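Local coordinates for protein Rio2 kinase (PDB 4GYI) that probably phosphorylates serine and threonine residues of proteins as an atypical, magnesium-dependent RIO-type kinase, and acts on the maturing pre-40S ribosomal subunit, at residues Glu173-Pro178 with Leu219-His224; Ala195-Gln200 with Asn235-Glu240; Arg199-Val204 with Arg287-Val292. All coordinates share one frame; numbering follows the deposited sequence.

Interaction 1: Glu173-Pro178 with Leu219-His224; sequences EGFPVP and LRLAKH
A Schellman motif ends helix 149-172 of the RIO kinase domain, and the chain just beyond it packs, through Phe-175, on Arg-220 and Leu-221 in the last turn of helix 207-223 and on His-224 just past it. The contact thus ties the end of one helix to the end of another. Gly-174 takes the positive phi that closes the motif, a conformation suited to glycine because a CB there would press on the preceding carbonyl. After the turn the ring of Phe-175 reaches the second helix with its far end, where it is met from several directions. Arg-220 lies over one face: its CG is anti to the backbone N (chi1 -175°) and the chain runs extended to NE, so that the guanidinium comes down flat on the phenyl. The two planes are only 9° apart and Arg-220 CZ stands 4.0 Å from the centroid of the Phe-175 ring, both a stack and a cation-pi pair. The flat guanidinium keeps its N-H groups at its rim, and there Arg-220 NH1 makes a weak hydrogen bond to Gly-174 O at 3.4 Å. Arg-220 NH2 is 3.0 Å from Glu-173 O. An arginine suits this place because its methylenes also cover the ring, CG lying 3.7 Å from Phe-175 CE1. Phe-175 in turn directs its edge at the face of His-224 in a T-shaped pair, the planes 81° apart. His-224 ND1 is engaged by the carbonyl of Lys-313, which helps fix the orientation of the imidazole receiving that edge. Leu-170, on the helix that the motif ends, touches both Phe-175 and Leu-221. Between Phe-175 and Leu-221 the closest approach is made by a single methyl, Leu-221 CD2, 3.7 Å from Phe-175 CE1.

Interaction 2: Ala195-Gln200 with Asn235-Glu240; sequences ALPMRQ and NILIRE. With MG (magnesium ion), chain C; ADP (adenosine-5'-diphosphate), chain B.
Leu-196 and Ile-238 form the hydrogen-bonded pair of a short antiparallel ladder, with Pro-197 and Leu-237 as the adjoining non-hydrogen-bonded pair. Ile-238 N gives its hydrogen to Leu-196 O at 2.9 Å. A second bond, from Met-198 N, satisfies Ile-236 O at 2.7 Å. Proline suits position 197 because this pair needs no amide hydrogen from it, and its CA instead makes a CA-H...O contact with Ile-236 O. Beyond it the chain turns into a 3-10 segment, where Gln-200 N is satisfied by Pro-197 O.

On the face of the sheet carrying Met-198, Ile-236 and Ile-238 the packing is apolar. Met-198 runs alongside Ile-236, its CE 3.6 Å from Ile-236 CD1, because chi3 bends the thioether end (57°); its CB meets Ile-238 CG1, and Leu-210 and Leu-214 of helix 207-223 pack there too. Ala-195, small enough for close backbone approach, places CB 3.7 Å from Leu-237 CB. Arg-239 NH1 finds its charge partner in Asp-194.

Pro-197 and Leu-237 approach the nucleotide: Pro-197 CG is 3.4 Å from ADP O2', and Leu-237 CD1 touches the adenine at C2. Asn-235 presents its amide oxygen to the metal, OD1 2.1 Å from magnesium. ND2 donates to Asp-230 O and to a metal-bound water, which would hold the amide in the flip that offers oxygen to the ion. ADP O1A, ADP O2B and two waters are further magnesium ligands, and Asp-258, modified to an aspartyl phosphate, belongs to the same metal site. A metal-binding asparagine at the end of the catalytic loop, followed by a C-lobe strand and joined at the magnesium by the aspartate of the separate metal-binding loop, is the active-site arrangement of the protein kinase fold.

Interaction 3: Arg199-Val204 with Arg287-Val292; sequences RQVSSV and RRFHFV
A bend at chi2 (65°), after a first torsion that sets CG opposite the backbone nitrogen (chi1 170°), carries the guanidinium of Arg-288 across to the carbonyl of Val-201, while Phe-289, whose CG lies beside the backbone N, aims its ring at Val-201 and Val-204. Arg-288 NH2 donates to Val-201 O over 3.0 Å in an almost straight bond, 177° at the hydrogen. The oxygen lies in the guanidinium plane, although the donor is tilted from the plane of the carbonyl it meets. The same NH2 is 3.2 Å from Ser-202 O, and a water joins the network: it accepts a hydrogen bond from Val-204 N at 3.1 Å and a weak one from Arg-288 NH2. A long side chain with several N-H groups suits this place, where backbone carbonyls of a loop lie well away from the helix backbone.

The contact lies in the C-lobe of the RIO kinase fold, at its surface, and joins the C-terminal part of helix 270-289 to the loop that runs from strand 196-197 into helix 207-223. Phe-289 supplies the apolar half. Val-201 CG1 meets it at the ring edge, 3.9 Å from Phe-289 CZ. Val-204 crosses the phenyl at about a right angle, with CG2 3.7 Å from Phe-289 CE1; the branched valines bring methyls to the aromatic ring beside the polar network. Pro-207, at the start of the next helix, also touches this ring, and Phe-285, one turn earlier on its own helix, makes an edge-to-face pair with it. Over one face of the phenyl lies the neighbouring Arg-288, its CG 3.4 Å above the ring plane.

All three contacts lie within the RIO domain, and their segments interleave along the chain: 173-178, 195-200 and 199-204 come first, then 219-224, 235-240 and 287-292. Interactions 2 and 3 share Arg-199 and Gln-200 and have centres about 12 Å apart, so one continuous run leaves the strand beside ADP and reaches the C-terminal part of helix 270-289. Interaction 1 has its centre about 17 Å from that of interaction 2 and about 23 Å from that of interaction 3. Helix 207-223 connects them: it follows the loop of interaction 3, packs on the face of the ladder that bears Met-198 and Ile-238, and ends in interaction 1.

Interaction 1: Glu173-Pro178 with Leu219-His224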
# COMPACT_ATOMS: atom_id res chain seq x y z
N GLU A 173 0.26 13.10 14.01
CA GLU A 173 1.07 13.15 15.22
C GLU A 173 2.43 13.82 15.06
O GLU A 173 3.14 14.02 16.04
CB GLU A 173 1.25 11.76 15.81
CG GLU A 173 0.00 11.24 16.45
CD GLU A 173 -0.57 12.22 17.44
OE1 GLU A 173 -1.62 12.83 17.12
OE2 GLU A 173 0.03 12.40 18.53
N GLY A 174 2.80 14.16 13.83
CA GLY A 174 4.10 14.77 13.59
C GLY A 174 5.23 13.81 13.21
O GLY A 174 6.39 14.20 13.21
N PHE A 175 4.90 12.56 12.89
CA PHE A 175 5.90 11.60 12.41
C PHE A 175 6.36 11.93 10.98
O PHE A 175 5.58 12.46 10.19
CB PHE A 175 5.36 10.19 12.41
CG PHE A 175 5.29 9.56 13.76
CD1 PHE A 175 6.29 8.70 14.18
CD2 PHE A 175 4.22 9.80 14.59
CE1 PHE A 175 6.23 8.10 15.42
CE2 PHE A 175 4.15 9.21 15.84
CZ PHE A 175 5.16 8.36 16.25
N PRO A 176 7.63 11.62 10.65
CA PRO A 176 8.11 11.89 9.29
C PRO A 176 7.64 10.78 8.32
O PRO A 176 8.31 9.77 8.14
CB PRO A 176 9.62 11.89 9.45
CG PRO A 176 9.87 10.93 10.62
CD PRO A 176 8.68 11.08 11.53
N VAL A 177 6.47 10.97 7.72
CA VAL A 177 5.90 9.99 6.82
C VAL A 177 5.35 10.81 5.68
O VAL A 177 5.23 12.02 5.80
CB VAL A 177 4.77 9.20 7.51
CG1 VAL A 177 5.30 8.43 8.74
CG2 VAL A 177 3.61 10.13 7.89
N PRO A 178 5.02 10.17 4.55
CA PRO A 178 4.47 10.97 3.45
C PRO A 178 3.11 11.53 3.85
O PRO A 178 2.44 10.95 4.69
CB PRO A 178 4.29 9.94 2.32
CG PRO A 178 5.21 8.83 2.67
CD PRO A 178 5.21 8.76 4.17
N LEU A 219 11.50 3.59 18.90
CA LEU A 219 11.03 3.86 20.25
C LEU A 219 9.87 4.86 20.24
O LEU A 219 8.92 4.69 20.99
CB LEU A 219 12.18 4.34 21.14
CG LEU A 219 13.29 3.30 21.36
CD1 LEU A 219 14.38 3.85 22.28
CD2 LEU A 219 12.74 1.99 21.91
N ARG A 220 9.93 5.88 19.39
CA ARG A 220 8.82 6.82 19.32
C ARG A 220 7.54 6.12 18.85
O ARG A 220 6.47 6.34 19.42
CB ARG A 220 9.13 8.03 18.44
CG ARG A 220 8.01 9.07 18.46
CD ARG A 220 8.34 10.35 17.68
NE ARG A 220 7.20 11.26 17.71
CZ ARG A 220 6.92 12.18 16.78
NH1 ARG A 220 7.71 12.35 15.72
NH2 ARG A 220 5.84 12.93 16.93
N LEU A 221 7.66 5.30 17.81
CA LEU A 221 6.53 4.50 17.35
C LEU A 221 5.95 3.66 18.49
O LEU A 221 4.74 3.65 18.71
CB LEU A 221 6.93 3.60 16.18
CG LEU A 221 7.02 4.18 14.77
CD1 LEU A 221 7.62 3.15 13.84
CD2 LEU A 221 5.64 4.59 14.24
N ALA A 222 6.82 2.99 19.24
CA ALA A 222 6.38 2.07 20.30
C ALA A 222 5.65 2.82 21.42
O ALA A 222 4.67 2.33 21.96
CB ALA A 222 7.56 1.30 20.86
N LYS A 223 6.15 4.02 21.74
CA LYS A 223 5.49 4.89 22.71
C LYS A 223 4.07 5.25 22.27
O LYS A 223 3.22 5.52 23.11
CB LYS A 223 6.33 6.14 22.99
CG LYS A 223 5.57 7.45 22.96
CD LYS A 223 6.30 8.53 23.72
CE LYS A 223 6.35 8.19 25.20
NZ LYS A 223 7.27 9.08 25.97
N HIS A 224 3.81 5.22 20.97
CA HIS A 224 2.46 5.47 20.46
C HIS A 224 1.70 4.18 20.12
O HIS A 224 0.69 4.22 19.43
CB HIS A 224 2.48 6.42 19.25
CG HIS A 224 2.79 7.84 19.61
ND1 HIS A 224 1.81 8.80 19.75
CD2 HIS A 224 3.97 8.46 19.88
CE1 HIS A 224 2.37 9.95 20.08
NE2 HIS A 224 3.68 9.77 20.17

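Interaction 2: Ala195-Gln200 with Asn235-Glu240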
# COMPACT_ATOMS: atom_id res chain seq x y z
N ALA A 195 13.27 12.07 -1.21
CA ALA A 195 14.25 11.28 -0.50
C ALA A 195 14.31 9.93 -1.20
O ALA A 195 13.35 9.51 -1.83
CB ALA A 195 13.84 11.11 0.96
N LEU A 196 15.45 9.28 -1.09
CA LEU A 196 15.68 7.98 -1.70
C LEU A 196 15.90 6.94 -0.60
O LEU A 196 16.32 7.28 0.50
CB LEU A 196 16.92 8.08 -2.58
CG LEU A 196 16.92 9.29 -3.52
CD1 LEU A 196 18.21 9.33 -4.34
CD2 LEU A 196 15.71 9.25 -4.42
N PRO A 197 15.60 5.66 -0.90
CA PRO A 197 15.77 4.60 0.10
C PRO A 197 17.18 4.62 0.70
O PRO A 197 18.14 4.85 -0.02
CB PRO A 197 15.59 3.32 -0.73
CG PRO A 197 14.78 3.71 -1.90
CD PRO A 197 15.10 5.16 -2.19
N MET A 198 17.28 4.39 2.00
CA MET A 198 18.58 4.32 2.68
C MET A 198 19.52 3.27 2.06
O MET A 198 20.74 3.44 2.07
CB MET A 198 18.36 4.03 4.18
CG MET A 198 19.63 4.04 5.01
SD MET A 198 19.23 3.94 6.77
CE MET A 198 18.26 2.42 6.84
N ARG A 199 18.95 2.21 1.51
CA ARG A 199 19.73 1.16 0.86
C ARG A 199 20.77 1.73 -0.10
O ARG A 199 21.88 1.21 -0.21
CB ARG A 199 18.78 0.22 0.10
CG ARG A 199 19.47 -0.95 -0.60
CD ARG A 199 19.12 -1.01 -2.09
NE ARG A 199 19.88 -0.06 -2.90
CZ ARG A 199 21.08 -0.32 -3.43
NH1 ARG A 199 21.66 -1.50 -3.23
NH2 ARG A 199 21.70 0.60 -4.15
N GLN A 200 20.42 2.81 -0.79
CA GLN A 200 21.30 3.35 -1.82
C GLN A 200 22.05 4.61 -1.42
O GLN A 200 22.71 5.23 -2.26
CB GLN A 200 20.54 3.56 -3.14
CG GLN A 200 19.28 4.36 -2.99
CD GLN A 200 18.51 4.50 -4.31
OE1 GLN A 200 17.58 3.74 -4.58
NE2 GLN A 200 18.90 5.47 -5.12
N ASN A 235 12.40 0.69 3.46
CA ASN A 235 11.25 1.46 3.92
C ASN A 235 11.63 2.70 4.68
O ASN A 235 10.80 3.35 5.31
CB ASN A 235 10.32 0.57 4.75
CG ASN A 235 9.74 -0.54 3.92
OD1 ASN A 235 9.60 -0.37 2.71
ND2 ASN A 235 9.46 -1.69 4.52
N ILE A 236 12.93 2.99 4.65
CA ILE A 236 13.45 4.22 5.21
C ILE A 236 14.05 5.03 4.08
O ILE A 236 14.95 4.58 3.37
CB ILE A 236 14.54 3.94 6.28
CG1 ILE A 236 13.92 3.20 7.46
CG2 ILE A 236 15.18 5.25 6.74
CD1 ILE A 236 14.90 2.34 8.24
N LEU A 237 13.51 6.23 3.90
CA LEU A 237 13.99 7.15 2.89
C LEU A 237 14.84 8.17 3.62
O LEU A 237 14.55 8.51 4.76
CB LEU A 237 12.80 7.83 2.19
CG LEU A 237 11.74 6.94 1.51
CD1 LEU A 237 10.84 7.73 0.56
CD2 LEU A 237 12.36 5.78 0.76
N ILE A 238 15.89 8.64 2.97
CA ILE A 238 16.78 9.61 3.56
C ILE A 238 16.69 10.90 2.78
O ILE A 238 17.03 10.93 1.60
CB ILE A 238 18.24 9.12 3.52
CG1 ILE A 238 18.39 7.79 4.27
CG2 ILE A 238 19.16 10.17 4.13
CD1 ILE A 238 17.96 7.88 5.71
N ARG A 239 16.21 11.97 3.42
CA ARG A 239 16.26 13.28 2.79
C ARG A 239 17.63 13.87 3.08
O ARG A 239 18.07 13.88 4.23
CB ARG A 239 15.18 14.22 3.33
CG ARG A 239 14.71 15.24 2.29
CD ARG A 239 14.02 16.46 2.89
NE ARG A 239 13.10 16.15 3.98
CZ ARG A 239 11.80 15.90 3.83
NH1 ARG A 239 11.25 15.93 2.62
NH2 ARG A 239 11.05 15.63 4.89
N GLU A 240 18.32 14.33 2.04
CA GLU A 240 19.65 14.92 2.20
C GLU A 240 19.57 16.44 2.05
O GLU A 240 18.93 16.94 1.12
CB GLU A 240 20.62 14.36 1.17
CG GLU A 240 20.67 12.85 1.08
CD GLU A 240 21.61 12.35 -0.02
OE1 GLU A 240 22.35 13.19 -0.60
OE2 GLU A 240 21.62 11.13 -0.30
MG MG C . 8.41 -1.38 1.28
PB ADP B . 6.26 -1.89 -1.18
O1B ADP B . 6.00 -2.58 -2.49
O2B ADP B . 7.57 -2.17 -0.48
O3B ADP B . 4.97 -2.14 -0.28
PA ADP B . 6.72 0.88 -0.54
O1A ADP B . 7.78 0.31 0.37
O2A ADP B . 5.61 1.71 0.09
O3A ADP B . 6.09 -0.29 -1.44
O5' ADP B . 7.48 1.70 -1.68
C5' ADP B . 8.46 1.03 -2.49
C4' ADP B . 9.50 2.04 -2.98
O4' ADP B . 8.86 3.13 -3.67
C3' ADP B . 10.30 2.71 -1.87
O3' ADP B . 11.45 1.96 -1.46
C2' ADP B . 10.69 4.04 -2.47
O2' ADP B . 11.76 3.86 -3.41
C1' ADP B . 9.50 4.37 -3.33
N9 ADP B . 8.47 5.17 -2.65
C8 ADP B . 7.32 4.70 -2.12
N7 ADP B . 6.57 5.71 -1.61
C5 ADP B . 7.25 6.84 -1.84
C6 ADP B . 7.03 8.28 -1.57
N6 ADP B . 5.91 8.69 -0.95
N1 ADP B . 7.98 9.14 -1.97
C2 ADP B . 9.11 8.75 -2.61
N3 ADP B . 9.37 7.46 -2.89
C4 ADP B . 8.50 6.49 -2.52
O HOH W 1 9.16 -3.32 1.68
O HOH W 2 10.13 -1.15 0.13

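Interaction 3: Arg199-Val204 with Arg287-Val292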
# COMPACT_ATOMS: atom_id res chain seq x y z
N ARG A 199 18.95 2.21 1.51
CA ARG A 199 19.73 1.16 0.86
C ARG A 199 20.77 1.73 -0.10
O ARG A 199 21.88 1.21 -0.21
CB ARG A 199 18.78 0.22 0.10
CG ARG A 199 19.47 -0.95 -0.60
CD ARG A 199 19.12 -1.01 -2.09
NE ARG A 199 19.88 -0.06 -2.90
CZ ARG A 199 21.08 -0.32 -3.43
NH1 ARG A 199 21.66 -1.50 -3.23
NH2 ARG A 199 21.70 0.60 -4.15
N GLN A 200 20.42 2.81 -0.79
CA GLN A 200 21.30 3.35 -1.82
C GLN A 200 22.05 4.61 -1.42
O GLN A 200 22.71 5.23 -2.26
CB GLN A 200 20.54 3.56 -3.14
CG GLN A 200 19.28 4.36 -2.99
CD GLN A 200 18.51 4.50 -4.31
OE1 GLN A 200 17.58 3.74 -4.58
NE2 GLN A 200 18.90 5.47 -5.12
N VAL A 201 21.95 4.98 -0.15
CA VAL A 201 22.64 6.17 0.34
C VAL A 201 24.13 6.02 0.06
O VAL A 201 24.73 4.99 0.38
CB VAL A 201 22.36 6.46 1.85
CG1 VAL A 201 23.06 5.44 2.74
CG2 VAL A 201 22.76 7.89 2.21
N SER A 202 24.71 7.02 -0.61
CA SER A 202 26.06 6.86 -1.15
C SER A 202 27.17 7.12 -0.14
O SER A 202 28.23 6.52 -0.24
CB SER A 202 26.27 7.69 -2.42
OG SER A 202 26.05 9.07 -2.18
N SER A 203 26.92 8.01 0.82
CA SER A 203 27.94 8.29 1.83
C SER A 203 27.36 8.82 3.13
O SER A 203 26.67 9.85 3.15
CB SER A 203 28.99 9.28 1.30
OG SER A 203 28.52 10.62 1.39
N VAL A 204 27.67 8.12 4.22
CA VAL A 204 27.32 8.59 5.55
C VAL A 204 28.59 8.72 6.40
O VAL A 204 29.13 7.72 6.88
CB VAL A 204 26.33 7.65 6.24
CG1 VAL A 204 26.03 8.15 7.65
CG2 VAL A 204 25.05 7.55 5.42
N ARG A 287 26.81 -4.21 8.23
CA ARG A 287 27.35 -4.57 6.92
C ARG A 287 27.65 -3.37 6.01
O ARG A 287 28.62 -3.40 5.25
CB ARG A 287 26.48 -5.62 6.21
CG ARG A 287 24.99 -5.37 6.25
CD ARG A 287 24.20 -6.47 5.55
NE ARG A 287 22.75 -6.32 5.73
CZ ARG A 287 21.95 -5.61 4.93
NH1 ARG A 287 22.45 -4.98 3.87
NH2 ARG A 287 20.65 -5.54 5.18
N ARG A 288 26.85 -2.31 6.10
CA ARG A 288 27.00 -1.16 5.21
C ARG A 288 28.01 -0.10 5.70
O ARG A 288 28.79 0.42 4.91
CB ARG A 288 25.64 -0.53 4.89
CG ARG A 288 25.69 0.81 4.16
CD ARG A 288 26.29 0.73 2.76
NE ARG A 288 26.36 2.06 2.13
CZ ARG A 288 27.45 2.83 2.09
NH1 ARG A 288 28.59 2.42 2.62
NH2 ARG A 288 27.39 4.02 1.50
N PHE A 289 28.00 0.21 6.99
CA PHE A 289 28.92 1.23 7.52
C PHE A 289 29.91 0.67 8.55
O PHE A 289 30.68 1.43 9.13
CB PHE A 289 28.16 2.39 8.14
CG PHE A 289 27.03 2.91 7.29
CD1 PHE A 289 27.29 3.60 6.11
CD2 PHE A 289 25.72 2.71 7.67
CE1 PHE A 289 26.26 4.08 5.34
CE2 PHE A 289 24.69 3.18 6.91
CZ PHE A 289 24.95 3.86 5.73
N HIS A 290 29.88 -0.64 8.75
CA HIS A 290 30.74 -1.28 9.75
C HIS A 290 30.61 -0.58 11.09
O HIS A 290 31.60 -0.32 11.77
CB HIS A 290 32.18 -1.32 9.25
CG HIS A 290 32.32 -2.00 7.93
ND1 HIS A 290 32.28 -3.37 7.79
CD2 HIS A 290 32.44 -1.50 6.68
CE1 HIS A 290 32.40 -3.68 6.51
NE2 HIS A 290 32.49 -2.57 5.81
N PHE A 291 29.37 -0.27 11.44
CA PHE A 291 29.05 0.40 12.69
C PHE A 291 28.26 -0.52 13.59
O PHE A 291 27.35 -1.24 13.16
CB PHE A 291 28.22 1.66 12.43
CG PHE A 291 27.72 2.30 13.68
CD1 PHE A 291 28.52 3.17 14.40
CD2 PHE A 291 26.44 2.04 14.15
CE1 PHE A 291 28.06 3.76 15.57
CE2 PHE A 291 25.97 2.63 15.32
CZ PHE A 291 26.78 3.49 16.02
N VAL A 292 28.60 -0.49 14.87
CA VAL A 292 27.98 -1.33 15.87
C VAL A 292 27.79 -0.50 17.12
O VAL A 292 28.76 0.01 17.69
CB VAL A 292 28.89 -2.52 16.20
CG1 VAL A 292 28.41 -3.24 17.47
CG2 VAL A 292 28.97 -3.46 15.00
O HOH W 3 29.33 5.77 3.20